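Acetyl-CoA acetyltransferase (Bacillus anthracis, PDB 3SS6) probably catalyses the reversible condensation of two acetyl-CoA molecules into acetoacetyl-CoA with release of coenzyme A. Local coordinates at residues 54-59 and 70-75; 307-312 and 332-337; 323-328 and 338-343. All coordinates share one frame; numbering follows the deposited sequence.

Interaction 1. Residues 54-59 and 70-75; sequences VILGHC and RTAALA
Val54 and Ala73 mark the closest approach of the two backbones, with 6.8 Å between Val54 CA and Ala73 CA; at this point the side chain of Val54 and the methyl of Ala73 lie between the strand and the helix. Residues 54-57 belong to strand 53-57, while 70-75 form the latter part of helix 68-75, with bonds such as Leu74 N to Arg70 O (3.0 Å). The separation widens along the strand: Leu56 CA and Ala72 CA are 9.3 Å apart, so the longer side chain has the wider gap to bridge.

The side chains follow this geometry. Val54 and Leu56, two apart on the strand, both point their CB toward the helix, whereas Ile55 between them points away, and its side chain touches strands 83-88 and 112-120. The Val54 branch that touches is CG2, 4.0 Å from Ala73 CB; with CG1 anti to the backbone N (chi1 172°), CG2 lies beside that N, on the helix-facing side. Leu56 reaches across with an extended chain, chi2 being -177°, and brings CD1 to 4.4 Å from Ala72 CB, a looser touch. All four residues are buried, and the contact is wholly apolar. Ala72 also packs on Leu37 of helix 29-43.

Arg70 starts away from the strand. Its NH1 binds the carbonyls of Asp80 and Val82, and NE that of Gly383 of the second subunit, tying this helix to the subunit interface.

Strand 53-57, helix 68-75 and strand 83-88 follow one another along the chain, and the two strands run parallel side by side, which makes the contact the strand-to-helix packing of a beta-alpha-beta unit within the N-terminal thiolase domain.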
loop_
_atom_site.group_PDB
_atom_site.type_symbol
_atom_site.label_atom_id
_atom_site.label_comp_id
_atom_site.label_asym_id
_atom_site.label_seq_id
_atom_site.Cartn_x
_atom_site.Cartn_y
_atom_site.Cartn_z
ATOM N N VAL A 54 -10.047 12.823 31.182
ATOM C CA VAL A 54 -9.347 11.552 30.986
ATOM C C VAL A 54 -8.051 11.891 30.266
ATOM O O VAL A 54 -8.078 12.564 29.246
ATOM C CB VAL A 54 -10.163 10.582 30.112
ATOM C CG1 VAL A 54 -9.340 9.347 29.742
ATOM C CG2 VAL A 54 -11.461 10.181 30.850
ATOM N N ILE A 55 -6.916 11.461 30.807
ATOM C CA ILE A 55 -5.632 11.732 30.156
ATOM C C ILE A 55 -4.925 10.411 29.917
ATOM O O ILE A 55 -4.695 9.653 30.860
ATOM C CB ILE A 55 -4.732 12.624 31.040
ATOM C CG1 ILE A 55 -5.512 13.848 31.506
ATOM C CG2 ILE A 55 -3.466 13.050 30.260
ATOM C CD1 ILE A 55 -4.684 14.787 32.384
ATOM N N LEU A 56 -4.618 10.106 28.658
ATOM C CA LEU A 56 -3.957 8.843 28.327
ATOM C C LEU A 56 -2.624 9.048 27.629
ATOM O O LEU A 56 -2.514 9.858 26.693
ATOM C CB LEU A 56 -4.837 7.985 27.405
ATOM C CG LEU A 56 -6.145 7.437 27.980
ATOM C CD1 LEU A 56 -6.820 6.566 26.932
ATOM C CD2 LEU A 56 -5.843 6.634 29.235
ATOM N N GLY A 57 -1.645 8.231 27.996
ATOM C CA GLY A 57 -0.361 8.228 27.326
ATOM C C GLY A 57 -0.522 7.207 26.204
ATOM O O GLY A 57 -1.066 6.132 26.429
ATOM N N HIS A 58 -0.106 7.554 24.991
ATOM C CA HIS A 58 -0.235 6.644 23.854
ATOM C C HIS A 58 0.874 6.885 22.824
ATOM O O HIS A 58 0.935 7.956 22.240
ATOM C CB HIS A 58 -1.616 6.851 23.237
ATOM C CG HIS A 58 -2.004 5.816 22.231
ATOM N ND1 HIS A 58 -3.065 5.985 21.370
ATOM C CD2 HIS A 58 -1.479 4.601 21.949
ATOM C CE1 HIS A 58 -3.177 4.919 20.599
ATOM N NE2 HIS A 58 -2.226 4.065 20.930
ATOM N N CYS A 59 1.767 5.920 22.637
ATOM C CA CYS A 59 2.859 6.072 21.671
ATOM C C CYS A 59 2.552 6.046 20.172
ATOM O O CYS A 59 3.078 6.846 19.417
ATOM C CB CYS A 59 3.987 5.097 21.975
ATOM S SG CYS A 59 4.772 5.436 23.553
ATOM N N ARG A 70 -10.151 11.233 24.583
ATOM C CA ARG A 70 -11.520 11.713 24.431
ATOM C C ARG A 70 -12.362 10.642 23.766
ATOM O O ARG A 70 -13.513 10.412 24.155
ATOM C CB ARG A 70 -11.553 13.004 23.603
ATOM C CG ARG A 70 -12.949 13.411 23.134
ATOM C CD ARG A 70 -13.909 13.715 24.288
ATOM N NE ARG A 70 -15.097 14.395 23.759
ATOM C CZ ARG A 70 -16.090 14.880 24.500
ATOM N NH1 ARG A 70 -16.048 14.778 25.823
ATOM N NH2 ARG A 70 -17.123 15.484 23.913
ATOM N N THR A 71 -11.789 9.988 22.757
ATOM C CA THR A 71 -12.530 8.967 22.039
ATOM C C THR A 71 -12.876 7.807 22.979
ATOM O O THR A 71 -13.995 7.315 22.965
ATOM C CB THR A 71 -11.770 8.484 20.797
ATOM O OG1 THR A 71 -11.522 9.598 19.925
ATOM C CG2 THR A 71 -12.589 7.447 20.039
ATOM N N ALA A 72 -11.926 7.386 23.808
ATOM C CA ALA A 72 -12.191 6.277 24.727
ATOM C C ALA A 72 -13.203 6.681 25.802
ATOM O O ALA A 72 -14.041 5.871 26.218
ATOM C CB ALA A 72 -10.891 5.782 25.362
ATOM N N ALA A 73 -13.138 7.932 26.253
ATOM C CA ALA A 73 -14.110 8.406 27.239
ATOM C C ALA A 73 -15.533 8.284 26.680
ATOM O O ALA A 73 -16.452 7.781 27.351
ATOM C CB ALA A 73 -13.812 9.860 27.632
ATOM N N LEU A 74 -15.714 8.748 25.447
ATOM C CA LEU A 74 -17.027 8.678 24.811
ATOM C C LEU A 74 -17.426 7.234 24.528
ATOM O O LEU A 74 -18.578 6.859 24.734
ATOM C CB LEU A 74 -17.040 9.472 23.506
ATOM C CG LEU A 74 -16.938 10.991 23.612
ATOM C CD1 LEU A 74 -16.714 11.579 22.221
ATOM C CD2 LEU A 74 -18.179 11.585 24.268
ATOM N N ALA A 75 -16.482 6.429 24.051
ATOM C CA ALA A 75 -16.790 5.032 23.746
ATOM C C ALA A 75 -17.143 4.234 25.009
ATOM O O ALA A 75 -17.889 3.244 24.948
ATOM C CB ALA A 75 -15.646 4.372 22.992
#

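Interaction 2. Residues 307-312 and 332-337; sequences WSLEDA and LDLDRE. Unlike the reference sequence in segment 332-337: Asp333 (reference Gly).
Leu309 meets both Leu332 and Leu334, and apolar touches, together with one methyl resting on a backbone carbonyl, make up the contact, burying 116 Å² in all. Its CG stands anti to the backbone N (chi1 179°), which carries the two methyls across to the other segment. CD2 lies 3.7 Å from Leu334 CD2, and CD1 is only slightly farther from the same methyl, so Leu334 CD2 sits against the fork of Leu309. The two leucine side chains cross at about a right angle. Leu334 starts off beside the contact rather than toward it, and it is the end of its chain that closes the gap. On the Leu332 side, CD2 of Leu309 rests 3.4 Å from the carbonyl O of Leu332 and 4.3 Å from Leu332 CB.

In the fold, the contact joins the turn between helix 294-305 and strand 314-317 to the end of helix 322-332. That helix finishes in a Schellman motif: Asp333, glycine in the reference sequence, has positive phi (50°) as the C-prime residue, with Asp333 N bonded to Lys330 O and Leu334 N to Glu329 O. Helix 294-305 touches both segments, Leu302 meeting Leu309 and Ile298 meeting Leu332.

Polar bonds within each segment shape the backbone. Ser308 N donates to Asp311 OD2 at 3.0 Å, nearly straight at 168° but reaching the oxygen from above the carboxylate plane; Asp311 N returns a weak bond to Ser308 OG. Within 332-337, Asp335 OD1 accepts from Glu337 N at 3.0 Å, again from above the carboxylate plane, and so forms an Asx turn.

Charged groups lie beyond the apolar centre. Arg336 forms salt bridges through NE with Glu329 and through NH1 with Glu179 of helix 174-194.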
loop_
_atom_site.group_PDB
_atom_site.type_symbol
_atom_site.label_atom_id
_atom_site.label_comp_id
_atom_site.label_asym_id
_atom_site.label_seq_id
_atom_site.Cartn_x
_atom_site.Cartn_y
_atom_site.Cartn_z
ATOM N N TRP A 307 13.803 12.281 50.135
ATOM C CA TRP A 307 14.006 10.883 50.489
ATOM C C TRP A 307 15.441 10.504 50.181
ATOM O O TRP A 307 16.052 11.042 49.254
ATOM C CB TRP A 307 13.132 9.954 49.651
ATOM C CG TRP A 307 11.672 9.956 49.926
ATOM C CD1 TRP A 307 10.990 10.726 50.827
ATOM C CD2 TRP A 307 10.695 9.129 49.280
ATOM N NE1 TRP A 307 9.646 10.426 50.778
ATOM C CE2 TRP A 307 9.442 9.451 49.836
ATOM C CE3 TRP A 307 10.761 8.146 48.283
ATOM C CZ2 TRP A 307 8.266 8.829 49.429
ATOM C CZ3 TRP A 307 9.584 7.534 47.874
ATOM C CH2 TRP A 307 8.357 7.882 48.443
ATOM N N SER A 308 15.971 9.557 50.944
ATOM C CA SER A 308 17.166 8.853 50.523
ATOM C C SER A 308 16.671 7.706 49.658
ATOM O O SER A 308 15.520 7.284 49.764
ATOM C CB SER A 308 17.930 8.305 51.722
ATOM O OG SER A 308 17.227 7.223 52.311
ATOM N N LEU A 309 17.535 7.201 48.791
ATOM C CA LEU A 309 17.172 6.053 47.979
ATOM C C LEU A 309 16.803 4.895 48.909
ATOM O O LEU A 309 15.864 4.137 48.643
ATOM C CB LEU A 309 18.338 5.680 47.069
ATOM C CG LEU A 309 18.168 4.483 46.143
ATOM C CD1 LEU A 309 16.999 4.686 45.179
ATOM C CD2 LEU A 309 19.469 4.245 45.388
ATOM N N GLU A 310 17.534 4.792 50.014
ATOM C CA GLU A 310 17.344 3.731 50.998
ATOM C C GLU A 310 15.959 3.757 51.646
ATOM O O GLU A 310 15.461 2.722 52.098
ATOM C CB GLU A 310 18.429 3.820 52.081
ATOM C CG GLU A 310 19.841 3.491 51.592
ATOM C CD GLU A 310 20.307 4.372 50.436
ATOM O OE1 GLU A 310 20.193 5.618 50.529
ATOM O OE2 GLU A 310 20.789 3.809 49.426
ATOM N N ASP A 311 15.342 4.936 51.698
ATOM C CA ASP A 311 14.000 5.076 52.266
ATOM C C ASP A 311 12.926 4.352 51.447
ATOM O O ASP A 311 11.894 3.958 51.991
ATOM C CB ASP A 311 13.604 6.552 52.397
ATOM C CG ASP A 311 14.447 7.303 53.414
ATOM O OD1 ASP A 311 15.105 6.659 54.253
ATOM O OD2 ASP A 311 14.443 8.548 53.368
ATOM N N ALA A 312 13.148 4.196 50.146
ATOM C CA ALA A 312 12.152 3.546 49.300
ATOM C C ALA A 312 11.990 2.092 49.729
ATOM O O ALA A 312 12.979 1.376 49.914
ATOM C CB ALA A 312 12.535 3.636 47.828
ATOM N N LEU A 332 22.950 3.404 40.237
ATOM C CA LEU A 332 22.330 3.806 41.500
ATOM C C LEU A 332 22.683 2.889 42.673
ATOM O O LEU A 332 22.320 3.177 43.816
ATOM C CB LEU A 332 20.804 3.862 41.346
ATOM C CG LEU A 332 20.210 4.904 40.390
ATOM C CD1 LEU A 332 18.699 4.772 40.364
ATOM C CD2 LEU A 332 20.608 6.312 40.800
ATOM N N ASP A 333 23.393 1.796 42.387
ATOM C CA ASP A 333 23.684 0.757 43.378
ATOM C C ASP A 333 22.416 0.307 44.105
ATOM O O ASP A 333 22.349 0.337 45.333
ATOM C CB ASP A 333 24.738 1.237 44.382
ATOM C CG ASP A 333 25.295 0.107 45.237
ATOM O OD1 ASP A 333 25.180 -1.071 44.841
ATOM O OD2 ASP A 333 25.864 0.405 46.306
ATOM N N LEU A 334 21.413 -0.106 43.336
ATOM C CA LEU A 334 20.134 -0.523 43.900
ATOM C C LEU A 334 20.223 -1.873 44.603
ATOM O O LEU A 334 21.048 -2.720 44.247
ATOM C CB LEU A 334 19.067 -0.623 42.808
ATOM C CG LEU A 334 18.746 0.643 42.020
ATOM C CD1 LEU A 334 17.739 0.320 40.942
ATOM C CD2 LEU A 334 18.227 1.739 42.943
ATOM N N ASP A 335 19.355 -2.064 45.593
ATOM C CA ASP A 335 19.148 -3.366 46.216
ATOM C C ASP A 335 18.115 -4.141 45.411
ATOM O O ASP A 335 16.917 -3.878 45.506
ATOM C CB ASP A 335 18.644 -3.191 47.652
ATOM C CG ASP A 335 18.401 -4.518 48.355
ATOM O OD1 ASP A 335 18.482 -5.579 47.696
ATOM O OD2 ASP A 335 18.121 -4.501 49.574
ATOM N N ARG A 336 18.569 -5.104 44.613
ATOM C CA ARG A 336 17.657 -5.783 43.692
ATOM C C ARG A 336 16.472 -6.447 44.405
ATOM O O ARG A 336 15.403 -6.610 43.816
ATOM C CB ARG A 336 18.413 -6.813 42.844
ATOM C CG ARG A 336 17.562 -7.427 41.738
ATOM C CD ARG A 336 18.333 -8.513 40.984
ATOM N NE ARG A 336 19.456 -7.954 40.236
ATOM C CZ ARG A 336 20.304 -8.673 39.510
ATOM N NH1 ARG A 336 20.159 -9.989 39.431
ATOM N NH2 ARG A 336 21.304 -8.078 38.864
ATOM N N GLU A 337 16.657 -6.816 45.673
ATOM C CA GLU A 337 15.586 -7.456 46.436
ATOM C C GLU A 337 14.375 -6.553 46.658
ATOM O O GLU A 337 13.295 -7.031 47.023
ATOM C CB GLU A 337 16.106 -7.979 47.778
ATOM C CG GLU A 337 17.088 -9.137 47.630
ATOM C CD GLU A 337 17.521 -9.736 48.967
ATOM O OE1 GLU A 337 18.107 -10.841 48.957
ATOM O OE2 GLU A 337 17.287 -9.103 50.022
#

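Interaction 3. Residues 323-328 and 338-343; sequences AQYLAV and KVNVNG
Tyr325 OH is hydrogen-bonded to Glu329 OE1, one turn further along its helix, and at the same time touches Val339, whose CG1 lies 3.5 Å and CB 3.7 Å from it. The two side chains approach from opposite directions. CG1 of Val339, anti to the backbone N (chi1 -178°), also comes within 3.7 Å of Tyr325 CE1, so one methyl touches both the hydroxyl and the ring carbon ortho to it.

Asn340 meets the same side of the ring through its amide: ND2 is 4.0 Å from Tyr325 CE1, its approach is oblique, and the ring and amide planes are 49° apart. This is contact without a bond, for the polar partner of ND2 is the carbonyl O of Ile317. Asn340 has positive phi and begins a type I turn closed by Gly343 N to Asn340 O at 3.0 Å.

All three touching residues are buried. Helix 322-332 thus packs through Tyr325 on a chain that bonds by its backbone, at Lys338 and Asn340, to Leu315 of strand 314-317, while Ile317 of that strand touches both Tyr325 and Val339, and Arg183 of helix 174-194 binds the carbonyl of Val339.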
loop_
_atom_site.group_PDB
_atom_site.type_symbol
_atom_site.label_atom_id
_atom_site.label_comp_id
_atom_site.label_asym_id
_atom_site.label_seq_id
_atom_site.Cartn_x
_atom_site.Cartn_y
_atom_site.Cartn_z
ATOM N N ALA A 323 19.747 -5.419 30.001
ATOM C CA ALA A 323 20.996 -4.666 30.029
ATOM C C ALA A 323 20.745 -3.236 30.480
ATOM O O ALA A 323 21.543 -2.648 31.208
ATOM C CB ALA A 323 21.640 -4.660 28.654
ATOM N N GLN A 324 19.640 -2.670 30.010
ATOM C CA GLN A 324 19.302 -1.299 30.358
ATOM C C GLN A 324 18.976 -1.209 31.840
ATOM O O GLN A 324 19.445 -0.302 32.541
ATOM C CB GLN A 324 18.136 -0.817 29.491
ATOM C CG GLN A 324 17.437 0.412 30.015
ATOM C CD GLN A 324 16.248 0.092 30.905
ATOM O OE1 GLN A 324 15.543 -0.907 30.706
ATOM N NE2 GLN A 324 16.014 0.949 31.893
ATOM N N TYR A 325 18.186 -2.161 32.330
ATOM C CA TYR A 325 17.900 -2.217 33.757
ATOM C C TYR A 325 19.207 -2.334 34.564
ATOM O O TYR A 325 19.412 -1.639 35.567
ATOM C CB TYR A 325 16.959 -3.379 34.124
ATOM C CG TYR A 325 17.016 -3.561 35.614
ATOM C CD1 TYR A 325 16.348 -2.681 36.450
ATOM C CD2 TYR A 325 17.826 -4.535 36.189
ATOM C CE1 TYR A 325 16.450 -2.781 37.822
ATOM C CE2 TYR A 325 17.929 -4.647 37.571
ATOM C CZ TYR A 325 17.241 -3.759 38.375
ATOM O OH TYR A 325 17.336 -3.847 39.744
ATOM N N LEU A 326 20.090 -3.224 34.127
ATOM C CA LEU A 326 21.346 -3.454 34.836
ATOM C C LEU A 326 22.205 -2.194 34.929
ATOM O O LEU A 326 22.850 -1.957 35.952
ATOM C CB LEU A 326 22.118 -4.610 34.201
ATOM C CG LEU A 326 21.539 -5.984 34.563
ATOM C CD1 LEU A 326 21.921 -7.036 33.529
ATOM C CD2 LEU A 326 22.017 -6.405 35.955
ATOM N N ALA A 327 22.202 -1.379 33.874
ATOM C CA ALA A 327 22.957 -0.128 33.905
ATOM C C ALA A 327 22.416 0.785 34.999
ATOM O O ALA A 327 23.182 1.393 35.742
ATOM C CB ALA A 327 22.914 0.573 32.546
ATOM N N VAL A 328 21.095 0.882 35.094
ATOM C CA VAL A 328 20.469 1.686 36.146
ATOM C C VAL A 328 20.794 1.122 37.526
ATOM O O VAL A 328 21.166 1.860 38.435
ATOM C CB VAL A 328 18.942 1.758 35.974
ATOM C CG1 VAL A 328 18.305 2.483 37.144
ATOM C CG2 VAL A 328 18.596 2.474 34.668
ATOM N N LYS A 338 14.562 -5.253 46.438
ATOM C CA LYS A 338 13.471 -4.288 46.551
ATOM C C LYS A 338 12.927 -3.850 45.201
ATOM O O LYS A 338 11.996 -3.052 45.144
ATOM C CB LYS A 338 13.938 -3.042 47.313
ATOM C CG LYS A 338 14.514 -3.367 48.667
ATOM C CD LYS A 338 14.314 -2.246 49.666
ATOM C CE LYS A 338 15.018 -0.985 49.248
ATOM N NZ LYS A 338 15.139 -0.028 50.404
ATOM N N VAL A 339 13.495 -4.369 44.118
ATOM C CA VAL A 339 13.182 -3.846 42.783
ATOM C C VAL A 339 12.474 -4.869 41.899
ATOM O O VAL A 339 12.906 -6.005 41.813
ATOM C CB VAL A 339 14.483 -3.429 42.050
ATOM C CG1 VAL A 339 14.147 -2.841 40.680
ATOM C CG2 VAL A 339 15.274 -2.430 42.891
ATOM N N ASN A 340 11.397 -4.456 41.233
ATOM C CA ASN A 340 10.709 -5.340 40.294
ATOM C C ASN A 340 10.426 -6.710 40.919
ATOM O O ASN A 340 10.758 -7.757 40.345
ATOM C CB ASN A 340 11.543 -5.486 39.016
ATOM C CG ASN A 340 11.693 -4.169 38.273
ATOM O OD1 ASN A 340 10.891 -3.249 38.457
ATOM N ND2 ASN A 340 12.713 -4.071 37.425
ATOM N N VAL A 341 9.795 -6.700 42.088
ATOM C CA VAL A 341 9.756 -7.907 42.912
ATOM C C VAL A 341 8.815 -8.985 42.380
ATOM O O VAL A 341 8.892 -10.139 42.817
ATOM C CB VAL A 341 9.433 -7.607 44.393
ATOM C CG1 VAL A 341 10.476 -6.672 44.987
ATOM C CG2 VAL A 341 8.028 -7.029 44.539
ATOM N N ASN A 342 7.938 -8.609 41.450
ATOM C CA ASN A 342 7.079 -9.582 40.771
ATOM C C ASN A 342 7.371 -9.617 39.277
ATOM O O ASN A 342 6.496 -9.920 38.470
ATOM C CB ASN A 342 5.599 -9.277 41.018
ATOM C CG ASN A 342 5.203 -9.472 42.468
ATOM O OD1 ASN A 342 5.606 -10.440 43.102
ATOM N ND2 ASN A 342 4.433 -8.532 43.007
ATOM N N GLY A 343 8.600 -9.269 38.914
ATOM C CA GLY A 343 8.998 -9.233 37.517
ATOM C C GLY A 343 8.827 -7.873 36.859
ATOM O O GLY A 343 8.333 -6.914 37.457
#

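How the interactions relate
Interaction 1 comes first along the chain, in the N-terminal thiolase domain; interactions 2 and 3 follow in the C-terminal one, across the centre of the chain. Centres are 34 Å apart for interactions 1 and 2 and 30 Å for 1 and 3, and neither pair touches. Strands 53-57 and 314-317 nevertheless belong to the same nine-stranded mixed sheet. Interactions 2 and 3, with centres 12 Å apart, alternate along the chain and share helix 322-332 and the loop after it. A probable hydrogen bond, Lys338 NZ to Ala312 O at 2.6 Å, joins them directly, so the two contacts form one continuous patch, in which the loop after helix 322-332 meets the loop before strand 314-317.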